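Hypothetical protein Atu2299 (Agrobacterium tumefaciens, PDB 2HLY) is of unknown function, but belongs to the DUF2026 family, whose placement in the peptidase CA clan suggests a papain-like relationship without establishing any activity. Local coordinates at residues A[165-168]-A[169-173]. Sequence-based numbering, arbitrary orientation.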
# COMPACT_ATOMS: atom_id res chain seq x y z
N MET A 165 -6.05 -7.41 13.02
CA MET A 165 -4.72 -7.15 12.46
C MET A 165 -4.51 -5.64 12.27
O MET A 165 -3.41 -5.14 12.49
CB MET A 165 -4.49 -7.89 11.14
CG MET A 165 -4.24 -9.38 11.27
SD MET A 165 -3.09 -10.06 10.02
CE MET A 165 -3.12 -8.82 8.74
N ALA A 166 -5.56 -4.93 11.87
CA ALA A 166 -5.46 -3.46 11.70
C ALA A 166 -5.14 -2.78 13.03
O ALA A 166 -4.34 -1.81 13.09
CB ALA A 166 -6.74 -2.91 11.14
N SER A 167 -5.78 -3.25 14.08
CA SER A 167 -5.51 -2.74 15.42
C SER A 167 -4.03 -2.95 15.76
O SER A 167 -3.35 -2.03 16.22
CB SER A 167 -6.41 -3.41 16.45
OG SER A 167 -6.09 -2.99 17.77
N VAL A 168 -3.52 -4.15 15.49
CA VAL A 168 -2.12 -4.45 15.76
C VAL A 168 -1.21 -3.49 14.98
O VAL A 168 -0.25 -2.93 15.54
CB VAL A 168 -1.76 -5.93 15.47
CG1 VAL A 168 -0.25 -6.17 15.61
CG2 VAL A 168 -2.56 -6.85 16.40
N ALA A 169 -1.53 -3.29 13.70
CA ALA A 169 -0.78 -2.40 12.83
C ALA A 169 -0.70 -0.99 13.41
O ALA A 169 0.38 -0.40 13.50
CB ALA A 169 -1.37 -2.36 11.44
N ALA A 170 -1.85 -0.44 13.79
CA ALA A 170 -1.88 0.93 14.32
C ALA A 170 -1.13 1.05 15.64
O ALA A 170 -0.59 2.10 15.97
CB ALA A 170 -3.31 1.41 14.48
N ASN A 171 -1.11 -0.03 16.39
CA ASN A 171 -0.44 -0.00 17.69
C ASN A 171 1.06 -0.31 17.64
O ASN A 171 1.81 0.11 18.53
CB ASN A 171 -1.21 -0.88 18.66
CG ASN A 171 -2.43 -0.16 19.19
OD1 ASN A 171 -2.31 0.81 19.93
ND2 ASN A 171 -3.60 -0.61 18.80
N TRP A 172 1.49 -0.99 16.58
CA TRP A 172 2.91 -1.29 16.33
C TRP A 172 3.63 -0.05 15.79
O TRP A 172 4.74 0.29 16.23
CB TRP A 172 3.03 -2.41 15.30
CG TRP A 172 4.30 -3.23 15.38
CD1 TRP A 172 5.48 -2.91 16.04
CD2 TRP A 172 4.51 -4.49 14.76
NE1 TRP A 172 6.39 -3.95 15.88
CE2 TRP A 172 5.83 -4.91 15.08
CE3 TRP A 172 3.71 -5.33 13.96
CZ2 TRP A 172 6.36 -6.14 14.65
CZ3 TRP A 172 4.23 -6.54 13.51
CH2 TRP A 172 5.55 -6.93 13.85
N PHE A 173 3.02 0.60 14.80
CA PHE A 173 3.62 1.78 14.18
C PHE A 173 3.86 2.91 15.19
O PHE A 173 2.97 3.23 15.97
CB PHE A 173 2.73 2.30 13.04
CG PHE A 173 3.20 3.62 12.49
CD1 PHE A 173 4.30 3.67 11.62
CD2 PHE A 173 2.60 4.81 12.88
CE1 PHE A 173 4.75 4.88 11.12
CE2 PHE A 173 3.05 6.04 12.40
CZ PHE A 173 4.14 6.08 11.52
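Asn171 turns CG back beside its own backbone N (chi1 -79°), which carries the amide along the helix toward Ser167, whereas Trp172, with CG anti to the backbone N (chi1 -154°), brings the CE3 side of its indole near Val168. ND2 of Asn171 thus reaches Ser167 O at 3.0 Å, coming in from above the carbonyl plane, in a bent bond (142°). Backbone N of Asn171 reaches that same oxygen at 3.0 Å, so one carbonyl in the last turn of helix 160-172 is gripped twice by a single residue. Asparagine, short and carrying a donor, suits this exposed site. One residue on, Trp172 N hydrogen-bonds to Val168 O at 2.8 Å, and Val168 CG1 approaches indole atom CE3 obliquely at 4.4 Å, a loose apolar contact. Both side chains also touch Leu184 of strand 183-187, and Trp172 NE1 hydrogen-bonds to Ala181 O. Being small, Ala169 and Ala170 probably allow close approach to Leu23 and Phe44 respectively. The chemistry implies a two-sided helix end, with amide and carbonyl bonding on the exposed side, while on the inner side partly exposed Val168 and buried Trp172 pack against the hairpin 183-197.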